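Glutamate racemase (Bacillus anthracis, PDB 2DWU) belongs to the Asp/Glu/hydantoin racemase family and is built from two parallel-sheet alpha/beta lobes. Local coordinates at residues B[113-118]-B[178-183]; B[149-154]-B[167-172]. All blocks are in the same frame, centred on the assembly; numbering follows the deposited sequence.

Contact 1: B[113-118]-B[178-183]; sequences KGKIGV and KEDIDT
Lys-113, in the conformer modelled here, forms a salt bridge with Asp-180 where two strands begin, and the lysine can be followed outward to reach it. CB and CG run past the carboxylate of Asp-182, with CG 3.3 Å from Asp-182 OD2. CD passes from one acid to the other, CE packs on the carboxylate of Asp-180, and a bend at chi3 (74°) brings NZ to the syn lone pair of Asp-180 OD1 at 2.9 Å, with a weak bond to Asp-180 OD2. Asp-182 OD2 serves the backbone: it takes the N-H of Lys-113 (2.9 Å), from the syn side but 32° out of the carboxylate plane, and also that of Lys-112. The hydroxyls of Thr-183 and Thr-111 hold Asp-182 OD1, so both oxygens are gripped. Lys-115 lays its CB and CD over the carbonyl oxygen of Asp-180. Further in, Asp-182 N bonds to Lys-115 O (3.1 Å), and Gly-117 N meets Thr-183 O almost straight (2.8 Å, 178° at the hydrogen), while Ile-181 CG2 rests 3.7 Å from Gly-117 N. Ile-116 and Thr-183 lie side by side against Ala-107 of helix 100-110. Strands 115-120 and 183-187 are adjacent and parallel in the four-stranded alpha/beta sheet.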
ATOM      1  N   LYS B 113       3.266 -14.238  11.091  0.50 12.19           N
ATOM      2  CA  LYS B 113       3.643 -15.663  11.019  0.50 11.23           C
ATOM      3  C   LYS B 113       3.962 -16.203   9.628  0.50 11.91           C
ATOM      4  O   LYS B 113       4.502 -17.311   9.490  0.50 12.50           O
ATOM      5  CB  LYS B 113       2.515 -16.529  11.604  0.50 10.85           C
ATOM      6  CG  LYS B 113       2.029 -16.098  12.986  0.50  9.81           C
ATOM      7  CD  LYS B 113       0.969 -17.025  13.546  0.50 10.30           C
ATOM      8  CE  LYS B 113       1.571 -18.342  14.013  0.50  9.35           C
ATOM      9  NZ  LYS B 113       0.549 -19.169  14.735  0.50  8.45           N
ATOM     10  N   GLY B 114       3.605 -15.437   8.602  1.00 10.38           N
ATOM     11  CA  GLY B 114       3.801 -15.875   7.239  1.00 10.81           C
ATOM     12  C   GLY B 114       2.823 -16.969   6.846  1.00  9.04           C
ATOM     13  O   GLY B 114       3.155 -17.799   6.034  1.00 10.31           O
ATOM     14  N   LYS B 115       1.626 -16.945   7.417  1.00  9.08           N
ATOM     15  CA  LYS B 115       0.596 -17.954   7.145  1.00  8.54           C
ATOM     16  C   LYS B 115      -0.643 -17.173   6.762  1.00  9.08           C
ATOM     17  O   LYS B 115      -1.255 -16.529   7.606  1.00  9.51           O
ATOM     18  CB  LYS B 115       0.360 -18.787   8.409  1.00 10.18           C
ATOM     19  CG  LYS B 115       1.568 -19.709   8.720  1.00 12.11           C
ATOM     20  CD  LYS B 115       1.383 -20.509  10.008  1.00 13.50           C
ATOM     21  CE  LYS B 115       2.318 -21.771  10.012  1.00 15.59           C
ATOM     22  NZ  LYS B 115       3.722 -21.540  10.383  1.00 18.72           N
ATOM     23  N   ILE B 116      -1.012 -17.300   5.495  1.00  7.30           N
ATOM     24  CA  ILE B 116      -2.092 -16.508   4.922  1.00  8.60           C
ATOM     25  C   ILE B 116      -3.234 -17.316   4.340  1.00  8.04           C
ATOM     26  O   ILE B 116      -3.008 -18.293   3.646  1.00 10.35           O
ATOM     27  CB  ILE B 116      -1.465 -15.651   3.817  1.00  9.11           C
ATOM     28  CG1 ILE B 116      -0.393 -14.728   4.436  1.00 11.03           C
ATOM     29  CG2 ILE B 116      -2.531 -14.797   3.121  1.00  9.24           C
ATOM     30  CD1 ILE B 116       0.566 -14.148   3.415  1.00 14.70           C
ATOM     31  N   GLY B 117      -4.471 -16.937   4.665  1.00  8.25           N
ATOM     32  CA  GLY B 117      -5.596 -17.623   4.060  1.00  7.24           C
ATOM     33  C   GLY B 117      -6.176 -16.719   2.965  1.00  8.12           C
ATOM     34  O   GLY B 117      -5.968 -15.510   2.973  1.00  7.66           O
ATOM     35  N   VAL B 118      -6.862 -17.304   1.995  0.50  7.22           N
ATOM     36  CA  VAL B 118      -7.555 -16.483   0.996  0.50  6.80           C
ATOM     37  C   VAL B 118      -8.777 -17.246   0.539  0.50  6.94           C
ATOM     38  O   VAL B 118      -8.730 -18.462   0.335  0.50  6.86           O
ATOM     39  CB  VAL B 118      -6.696 -16.094  -0.222  0.50  5.08           C
ATOM     40  CG1 VAL B 118      -6.192 -17.341  -0.953  0.50  5.08           C
ATOM     41  CG2 VAL B 118      -7.535 -15.211  -1.164  0.50  5.72           C
ATOM     42  N   LYS B 178      -9.692 -24.419  10.820  1.00 15.80           N
ATOM     43  CA  LYS B 178      -8.836 -25.555  11.184  1.00 16.79           C
ATOM     44  C   LYS B 178      -7.386 -25.285  10.859  1.00 16.29           C
ATOM     45  O   LYS B 178      -6.496 -26.040  11.268  1.00 16.02           O
ATOM     46  CB  LYS B 178      -9.245 -26.810  10.411  1.00 17.83           C
ATOM     47  CG  LYS B 178     -10.640 -27.310  10.736  1.00 19.85           C
ATOM     48  CD  LYS B 178     -10.971 -28.490   9.862  1.00 21.44           C
ATOM     49  CE  LYS B 178     -12.385 -28.976  10.151  1.00 23.80           C
ATOM     50  NZ  LYS B 178     -12.783 -30.043   9.194  1.00 25.56           N
ATOM     51  N   GLU B 179      -7.144 -24.222  10.098  1.00 13.87           N
ATOM     52  CA  GLU B 179      -5.784 -23.908   9.686  1.00 14.88           C
ATOM     53  C   GLU B 179      -5.166 -22.798  10.516  1.00 13.27           C
ATOM     54  O   GLU B 179      -5.851 -21.956  11.086  1.00 13.57           O
ATOM     55  CB  GLU B 179      -5.790 -23.501   8.214  1.00 16.64           C
ATOM     56  CG  GLU B 179      -6.385 -24.561   7.283  1.00 20.72           C
ATOM     57  CD  GLU B 179      -5.522 -25.800   7.138  1.00 23.89           C
ATOM     58  OE1 GLU B 179      -5.986 -26.770   6.490  1.00 26.03           O
ATOM     59  OE2 GLU B 179      -4.382 -25.811   7.664  1.00 25.43           O
ATOM     60  N   ASP B 180      -3.842 -22.819  10.581  1.00 12.60           N
ATOM     61  CA  ASP B 180      -3.104 -21.817  11.301  1.00 10.68           C
ATOM     62  C   ASP B 180      -2.801 -20.660  10.335  1.00 11.29           C
ATOM     63  O   ASP B 180      -1.939 -20.778   9.454  1.00 11.52           O
ATOM     64  CB  ASP B 180      -1.804 -22.451  11.809  1.00 11.51           C
ATOM     65  CG  ASP B 180      -0.937 -21.498  12.601  1.00 14.01           C
ATOM     66  OD1 ASP B 180      -1.346 -20.345  12.878  1.00 14.53           O
ATOM     67  OD2 ASP B 180       0.187 -21.924  12.974  1.00 12.07           O
ATOM     68  N   ILE B 181      -3.579 -19.585  10.449  1.00  9.62           N
ATOM     69  CA  ILE B 181      -3.335 -18.379   9.641  1.00 11.06           C
ATOM     70  C   ILE B 181      -3.471 -17.162  10.543  1.00  9.85           C
ATOM     71  O   ILE B 181      -4.122 -17.232  11.584  1.00 13.03           O
ATOM     72  CB  ILE B 181      -4.374 -18.208   8.485  1.00 10.34           C
ATOM     73  CG1 ILE B 181      -5.799 -18.088   9.050  1.00 11.61           C
ATOM     74  CG2 ILE B 181      -4.262 -19.342   7.507  1.00 13.32           C
ATOM     75  CD1 ILE B 181      -6.798 -17.647   7.956  1.00 11.84           C
ATOM     76  N   ASP B 182      -2.842 -16.046  10.182  1.00  9.05           N
ATOM     77  CA  ASP B 182      -3.028 -14.836  10.964  1.00  7.93           C
ATOM     78  C   ASP B 182      -3.496 -13.695  10.057  1.00  8.78           C
ATOM     79  O   ASP B 182      -3.651 -12.568  10.506  1.00 10.06           O
ATOM     80  CB  ASP B 182      -1.745 -14.434  11.736  1.00 11.35           C
ATOM     81  CG  ASP B 182      -0.596 -13.982  10.834  1.00 11.37           C
ATOM     82  OD1 ASP B 182      -0.725 -13.984   9.589  1.00 11.59           O
ATOM     83  OD2 ASP B 182       0.461 -13.621  11.413  1.00 11.81           O
ATOM     84  N   THR B 183      -3.742 -14.020   8.790  1.00  9.51           N
ATOM     85  CA  THR B 183      -4.163 -13.037   7.788  1.00  9.49           C
ATOM     86  C   THR B 183      -5.138 -13.717   6.819  1.00  8.79           C
ATOM     87  O   THR B 183      -4.942 -14.874   6.476  1.00  9.17           O
ATOM     88  CB  THR B 183      -2.900 -12.559   7.009  1.00  9.97           C
ATOM     89  OG1 THR B 183      -1.960 -11.991   7.939  1.00 11.79           O
ATOM     90  CG2 THR B 183      -3.271 -11.513   5.937  1.00 10.94           C
TER

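Contact 2: B[149-154]-B[167-172]; sequences PTLATV and QQVKQA
Leu-151 and Ala-172 make one of the apolar contacts between two helices that otherwise meet through a few side chains. Leu-151 points its branched end across the gap: CD1 lies 3.9 Å from Ala-172 CB, while CD2 comes over the helix backbone to 3.9 Å from Gln-168 O and reaches Val-169 CG2 at 4.2 Å. The leucine is thus spread over one turn, touching Gln-168, Val-169 and Ala-172. Val-154, further along its own helix, presses CG2 on the aliphatic part of Gln-168, 3.9 Å from CG. The polar link is indirect. Gln-168 is bent at chi2 (-48°), which curls its amide back toward Thr-150; in the threonine conformer modelled here, OE1 sits 3.5 Å from Thr-150 CG2, and a water bridges the two polar groups, donating to Gln-168 OE1 at 2.9 Å and lying 2.7 Å from Thr-150 OG1. Gln-168 therefore does double duty, its methylenes packing and its oxygen joining the water bridge. Beyond the pair, Leu-151 also touches Tyr-191 and Leu-194, and Val-169 packs on Tyr-197 and Ile-198 of helix 195-202. This is plain helix-to-helix packing within an alpha/beta lobe, joining helix 151-157 to the middle of helix 162-177.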
ATOM      1  N   PRO B 149     -18.075 -20.735  -2.748  0.50 12.42           N
ATOM      2  CA  PRO B 149     -19.073 -20.509  -3.794  0.50 12.61           C
ATOM      3  C   PRO B 149     -20.427 -19.894  -3.428  0.50 13.50           C
ATOM      4  O   PRO B 149     -21.063 -19.267  -4.276  0.50 14.96           O
ATOM      5  CB  PRO B 149     -19.212 -21.892  -4.426  0.50 12.77           C
ATOM      6  CG  PRO B 149     -19.017 -22.811  -3.251  0.50 10.92           C
ATOM      7  CD  PRO B 149     -17.832 -22.179  -2.559  0.50 11.83           C
ATOM      8  N   THR B 150     -20.873 -20.043  -2.188  0.50 13.41           N
ATOM      9  CA  THR B 150     -22.193 -19.520  -1.824  0.50 14.08           C
ATOM     10  C   THR B 150     -22.200 -18.094  -1.317  0.50 13.04           C
ATOM     11  O   THR B 150     -23.256 -17.471  -1.198  0.50 12.61           O
ATOM     12  CB  THR B 150     -22.838 -20.386  -0.737  0.50 13.79           C
ATOM     13  OG1 THR B 150     -22.630 -21.763  -1.047  0.50 16.21           O
ATOM     14  CG2 THR B 150     -24.331 -20.117  -0.645  0.50 14.79           C
ATOM     15  N   LEU B 151     -21.025 -17.552  -1.038  1.00 12.71           N
ATOM     16  CA  LEU B 151     -20.979 -16.229  -0.473  1.00 11.26           C
ATOM     17  C   LEU B 151     -21.380 -15.036  -1.302  1.00 10.73           C
ATOM     18  O   LEU B 151     -22.087 -14.165  -0.802  1.00 11.23           O
ATOM     19  CB  LEU B 151     -19.624 -15.987   0.218  1.00 12.41           C
ATOM     20  CG  LEU B 151     -19.332 -16.986   1.362  1.00 13.23           C
ATOM     21  CD1 LEU B 151     -18.066 -16.527   2.065  1.00 11.26           C
ATOM     22  CD2 LEU B 151     -20.494 -17.066   2.370  1.00 12.69           C
ATOM     23  N   ALA B 152     -20.953 -14.970  -2.556  1.00 11.60           N
ATOM     24  CA  ALA B 152     -21.340 -13.813  -3.365  1.00 11.38           C
ATOM     25  C   ALA B 152     -22.861 -13.769  -3.576  1.00 13.56           C
ATOM     26  O   ALA B 152     -23.485 -12.697  -3.481  1.00 11.93           O
ATOM     27  CB  ALA B 152     -20.593 -13.831  -4.723  1.00 13.92           C
ATOM     28  N   THR B 153     -23.471 -14.934  -3.814  1.00 13.45           N
ATOM     29  CA  THR B 153     -24.926 -14.968  -4.011  1.00 15.27           C
ATOM     30  C   THR B 153     -25.620 -14.567  -2.718  1.00 13.96           C
ATOM     31  O   THR B 153     -26.632 -13.848  -2.737  1.00 16.18           O
ATOM     32  CB  THR B 153     -25.402 -16.369  -4.450  1.00 18.28           C
ATOM     33  OG1 THR B 153     -24.658 -16.778  -5.601  1.00 24.41           O
ATOM     34  CG2 THR B 153     -26.875 -16.337  -4.824  1.00 20.77           C
ATOM     35  N   VAL B 154     -25.069 -14.997  -1.590  1.00 12.70           N
ATOM     36  CA  VAL B 154     -25.628 -14.636  -0.297  1.00 11.98           C
ATOM     37  C   VAL B 154     -25.625 -13.117  -0.153  1.00 12.35           C
ATOM     38  O   VAL B 154     -26.612 -12.519   0.267  1.00 13.67           O
ATOM     39  CB  VAL B 154     -24.827 -15.291   0.880  1.00 13.26           C
ATOM     40  CG1 VAL B 154     -25.102 -14.575   2.203  1.00 15.46           C
ATOM     41  CG2 VAL B 154     -25.236 -16.753   1.000  1.00 16.34           C
ATOM     42  N   GLN B 167     -24.982 -18.678   9.071  1.00 15.68           N
ATOM     43  CA  GLN B 167     -24.790 -20.091   8.813  1.00 17.53           C
ATOM     44  C   GLN B 167     -23.935 -20.343   7.589  1.00 15.67           C
ATOM     45  O   GLN B 167     -23.091 -21.252   7.585  1.00 15.95           O
ATOM     46  CB  GLN B 167     -26.137 -20.800   8.631  1.00 21.33           C
ATOM     47  CG  GLN B 167     -26.060 -22.266   9.017  1.00 26.74           C
ATOM     48  CD  GLN B 167     -25.810 -22.452  10.520  1.00 31.17           C
ATOM     49  OE1 GLN B 167     -26.618 -22.024  11.347  1.00 35.17           O
ATOM     50  NE2 GLN B 167     -24.693 -23.083  10.875  1.00 30.11           N
ATOM     51  N   GLN B 168     -24.149 -19.536   6.549  1.00 15.61           N
ATOM     52  CA  GLN B 168     -23.393 -19.704   5.312  1.00 13.57           C
ATOM     53  C   GLN B 168     -21.938 -19.299   5.498  1.00 12.20           C
ATOM     54  O   GLN B 168     -21.053 -19.942   4.943  1.00 12.84           O
ATOM     55  CB  GLN B 168     -24.037 -18.915   4.159  1.00 14.89           C
ATOM     56  CG  GLN B 168     -25.354 -19.552   3.653  1.00 17.47           C
ATOM     57  CD  GLN B 168     -25.231 -21.040   3.395  1.00 20.27           C
ATOM     58  OE1 GLN B 168     -24.398 -21.471   2.606  1.00 22.41           O
ATOM     59  NE2 GLN B 168     -26.056 -21.834   4.062  1.00 21.42           N
ATOM     60  N   VAL B 169     -21.699 -18.251   6.279  1.00 12.01           N
ATOM     61  CA  VAL B 169     -20.325 -17.822   6.540  1.00 12.37           C
ATOM     62  C   VAL B 169     -19.633 -18.891   7.406  1.00 13.32           C
ATOM     63  O   VAL B 169     -18.457 -19.228   7.179  1.00 13.45           O
ATOM     64  CB  VAL B 169     -20.289 -16.439   7.228  1.00 12.99           C
ATOM     65  CG1 VAL B 169     -18.861 -16.129   7.747  1.00 12.29           C
ATOM     66  CG2 VAL B 169     -20.713 -15.358   6.215  1.00 12.47           C
ATOM     67  N   LYS B 170     -20.369 -19.449   8.377  1.00 13.91           N
ATOM     68  CA  LYS B 170     -19.805 -20.495   9.236  1.00 15.59           C
ATOM     69  C   LYS B 170     -19.371 -21.702   8.403  1.00 15.56           C
ATOM     70  O   LYS B 170     -18.254 -22.235   8.555  1.00 15.74           O
ATOM     71  CB  LYS B 170     -20.828 -20.934  10.304  1.00 17.25           C
ATOM     72  CG  LYS B 170     -20.316 -22.063  11.200  1.00 21.37           C
ATOM     73  CD  LYS B 170     -21.270 -22.364  12.343  1.00 24.74           C
ATOM     74  CE  LYS B 170     -21.429 -21.147  13.240  1.00 26.75           C
ATOM     75  NZ  LYS B 170     -20.152 -20.773  13.940  1.00 28.87           N
ATOM     76  N   GLN B 171     -20.249 -22.129   7.503  1.00 13.93           N
ATOM     77  CA  GLN B 171     -19.977 -23.268   6.654  1.00 15.17           C
ATOM     78  C   GLN B 171     -18.830 -23.013   5.685  1.00 14.69           C
ATOM     79  O   GLN B 171     -17.991 -23.886   5.443  1.00 15.16           O
ATOM     80  CB  GLN B 171     -21.229 -23.636   5.856  1.00 18.14           C
ATOM     81  CG  GLN B 171     -22.307 -24.314   6.670  1.00 23.23           C
ATOM     82  CD  GLN B 171     -23.515 -24.683   5.828  1.00 24.55           C
ATOM     83  OE1 GLN B 171     -23.447 -24.707   4.591  1.00 26.63           O
ATOM     84  NE2 GLN B 171     -24.623 -24.988   6.491  1.00 26.09           N
ATOM     85  N   ALA B 172     -18.789 -21.811   5.126  1.00 13.50           N
ATOM     86  CA  ALA B 172     -17.746 -21.484   4.165  1.00 12.94           C
ATOM     87  C   ALA B 172     -16.365 -21.423   4.804  1.00 13.69           C
ATOM     88  O   ALA B 172     -15.390 -21.843   4.189  1.00 14.20           O
ATOM     89  CB  ALA B 172     -18.051 -20.131   3.486  1.00 13.19           C
TER
HETATM   90  O   HOH W   1     -23.391 -23.480   0.839  1.00 23.06           O

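In the fold
Contact 2 is nested within the chain excursion closed by contact 1: strand 115-120 comes first, then helices 151-157 and 162-177, then the loop leading into strand 183-187. Their centres lie 20 Å apart and their nearest atoms about 8 Å, so the two do not touch. Helix 162-177 joins them: it carries one side of contact 2 and leads straight into the loop of contact 1. Contact 1 lies in the four-stranded parallel sheet; contact 2 lies among the helices linking its strands. Leu-151 comes within about 9 Å of the bound D-glutamic acid. Contact 1 sits where strands 115-120 and 183-187 begin, whereas their C-terminal ends lead to the pocket residues Thr-121 and Cys-188.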